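Local coordinates for ferric uptake regulation protein (Vibrio cholerae, PDB 2W57) that probably represses iron-uptake genes by binding DNA in response to iron, as a metal-dependent regulator of the ferric uptake regulator family, at residues A[24-29]-A[57-62]. Sequence-based numbering, arbitrary orientation.
Sequences EVLQQP and RVLNQF
Leu-26 reaches across from helix 17-26 and sets one methyl, CD1, against two side chains of helix 52-64. It meets a methyl of Leu-59, with Leu-26 CD1 and Leu-59 CD2 3.8 Å apart. The same methyl also meets Phe-62, where Leu-26 CD1 lies 3.9 Å from Phe-62 CD2. The Leu-26 side chain runs at a slant to both, and Leu-59 touches it through CD2 alone. Leu-59 and Phe-62 are three residues apart, about one helical turn, on the same side of the helix, and can share this methyl. The methyl comes in at the edge of the phenyl ring, near its plane, on the CD2-CE2 side. One face of the ring is taken by Val-58 CG1 of the same helix, which sits over the rim. Leu-26 has CG beside its backbone N (chi1 -78°), and the near-extended chi2 of 166° carries CD1 on to the second helix. The backbones stay well apart: the CA atoms of Leu-26 and Leu-59 are 10.0 Å from each other. Val-68 of strand 68-72 touches both Leu-26 and Phe-62, while Ala-36 and Leu-39 of helix 36-45 pack on Leu-59. The contact lies in the hydrophobic core of the N-terminal winged-helix domain, which binds DNA in this family. All three touching residues are buried. Their chemistry is purely apolar, so van der Waals and hydrophobic packing joins the helices here, without directional bonds.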
loop_
_atom_site.group_PDB
_atom_site.type_symbol
_atom_site.label_atom_id
_atom_site.label_comp_id
_atom_site.label_asym_id
_atom_site.label_seq_id
_atom_site.Cartn_x
_atom_site.Cartn_y
_atom_site.Cartn_z
ATOM N N GLU A 24 -11.867 4.585 -21.203
ATOM C CA GLU A 24 -11.128 4.447 -22.450
ATOM C C GLU A 24 -9.623 4.299 -22.180
ATOM O O GLU A 24 -8.996 3.338 -22.623
ATOM C CB GLU A 24 -11.378 5.689 -23.292
ATOM C CG GLU A 24 -11.150 5.565 -24.780
ATOM C CD GLU A 24 -12.030 6.559 -25.561
ATOM O OE1 GLU A 24 -11.798 6.769 -26.787
ATOM O OE2 GLU A 24 -12.966 7.130 -24.939
ATOM N N VAL A 25 -9.045 5.237 -21.432
ATOM C CA VAL A 25 -7.616 5.177 -21.163
ATOM C C VAL A 25 -7.250 3.912 -20.421
ATOM O O VAL A 25 -6.275 3.246 -20.784
ATOM C CB VAL A 25 -7.084 6.416 -20.406
ATOM C CG1 VAL A 25 -5.677 6.151 -19.870
ATOM C CG2 VAL A 25 -7.080 7.649 -21.324
ATOM N N LEU A 26 -8.042 3.569 -19.406
ATOM C CA LEU A 26 -7.769 2.399 -18.573
ATOM C C LEU A 26 -7.705 1.098 -19.368
ATOM O O LEU A 26 -7.031 0.149 -18.961
ATOM C CB LEU A 26 -8.785 2.300 -17.435
ATOM C CG LEU A 26 -8.500 3.255 -16.270
ATOM C CD1 LEU A 26 -9.685 3.374 -15.339
ATOM C CD2 LEU A 26 -7.255 2.818 -15.529
ATOM N N GLN A 27 -8.377 1.086 -20.519
ATOM C CA GLN A 27 -8.437 -0.084 -21.397
ATOM C C GLN A 27 -7.270 -0.239 -22.370
ATOM O O GLN A 27 -7.138 -1.288 -22.987
ATOM C CB GLN A 27 -9.744 -0.079 -22.182
ATOM C CG GLN A 27 -10.923 -0.539 -21.376
ATOM C CD GLN A 27 -12.207 0.047 -21.889
ATOM O OE1 GLN A 27 -12.214 1.103 -22.512
ATOM N NE2 GLN A 27 -13.308 -0.624 -21.622
ATOM N N GLN A 28 -6.443 0.794 -22.513
ATOM C CA GLN A 28 -5.307 0.755 -23.436
ATOM C C GLN A 28 -4.255 -0.239 -22.923
ATOM O O GLN A 28 -3.900 -0.210 -21.748
ATOM C CB GLN A 28 -4.709 2.151 -23.643
ATOM C CG GLN A 28 -5.569 3.127 -24.496
ATOM C CD GLN A 28 -5.095 4.597 -24.389
ATOM O OE1 GLN A 28 -4.086 4.895 -23.732
ATOM N NE2 GLN A 28 -5.830 5.518 -25.036
ATOM N N PRO A 29 -3.778 -1.143 -23.803
ATOM C CA PRO A 29 -2.859 -2.228 -23.427
ATOM C C PRO A 29 -1.730 -1.797 -22.485
ATOM O O PRO A 29 -1.382 -2.530 -21.553
ATOM C CB PRO A 29 -2.276 -2.656 -24.774
ATOM C CG PRO A 29 -3.356 -2.355 -25.751
ATOM C CD PRO A 29 -4.106 -1.172 -25.242
ATOM N N ARG A 57 -11.411 11.684 -8.453
ATOM C CA ARG A 57 -12.799 11.488 -8.070
ATOM C C ARG A 57 -13.358 10.282 -8.858
ATOM O O ARG A 57 -13.964 9.378 -8.264
ATOM C CB ARG A 57 -13.608 12.787 -8.277
ATOM C CG ARG A 57 -15.147 12.666 -8.136
ATOM C CD ARG A 57 -15.942 13.948 -8.563
ATOM N NE ARG A 57 -15.853 14.308 -9.998
ATOM C CZ ARG A 57 -16.441 13.653 -11.025
ATOM N NH1 ARG A 57 -17.173 12.547 -10.832
ATOM N NH2 ARG A 57 -16.284 14.101 -12.279
ATOM N N VAL A 58 -13.090 10.239 -10.174
ATOM C CA VAL A 58 -13.570 9.150 -11.031
ATOM C C VAL A 58 -12.964 7.784 -10.661
ATOM O O VAL A 58 -13.691 6.790 -10.557
ATOM C CB VAL A 58 -13.376 9.436 -12.542
ATOM C CG1 VAL A 58 -13.763 8.188 -13.381
ATOM C CG2 VAL A 58 -14.183 10.674 -12.987
ATOM N N LEU A 59 -11.650 7.733 -10.458
ATOM C CA LEU A 59 -10.999 6.492 -10.055
ATOM C C LEU A 59 -11.515 5.943 -8.720
ATOM O O LEU A 59 -11.680 4.726 -8.582
ATOM C CB LEU A 59 -9.480 6.646 -10.041
ATOM C CG LEU A 59 -8.841 6.759 -11.426
ATOM C CD1 LEU A 59 -7.381 7.143 -11.337
ATOM C CD2 LEU A 59 -9.032 5.449 -12.195
ATOM N N ASN A 60 -11.792 6.820 -7.757
ATOM C CA ASN A 60 -12.485 6.413 -6.529
ATOM C C ASN A 60 -13.869 5.787 -6.750
ATOM O O ASN A 60 -14.217 4.781 -6.103
ATOM C CB ASN A 60 -12.656 7.592 -5.588
ATOM C CG ASN A 60 -11.520 7.729 -4.644
ATOM O OD1 ASN A 60 -10.477 8.311 -4.982
ATOM N ND2 ASN A 60 -11.698 7.197 -3.438
ATOM N N GLN A 61 -14.662 6.417 -7.620
ATOM C CA GLN A 61 -16.005 5.950 -7.952
ATOM C C GLN A 61 -15.888 4.593 -8.651
ATOM O O GLN A 61 -16.673 3.686 -8.394
ATOM C CB GLN A 61 -16.735 6.972 -8.846
ATOM C CG GLN A 61 -16.879 8.367 -8.251
ATOM C CD GLN A 61 -17.381 9.461 -9.245
ATOM O OE1 GLN A 61 -17.077 9.466 -10.463
ATOM N NE2 GLN A 61 -18.151 10.407 -8.701
ATOM N N PHE A 62 -14.885 4.452 -9.514
ATOM C CA PHE A 62 -14.618 3.182 -10.182
ATOM C C PHE A 62 -14.183 2.116 -9.176
ATOM O O PHE A 62 -14.546 0.943 -9.308
ATOM C CB PHE A 62 -13.521 3.358 -11.231
ATOM C CG PHE A 62 -13.975 4.014 -12.497
ATOM C CD1 PHE A 62 -15.260 4.528 -12.618
ATOM C CD2 PHE A 62 -13.099 4.126 -13.578
ATOM C CE1 PHE A 62 -15.670 5.121 -13.807
ATOM C CE2 PHE A 62 -13.489 4.723 -14.756
ATOM C CZ PHE A 62 -14.778 5.224 -14.880
#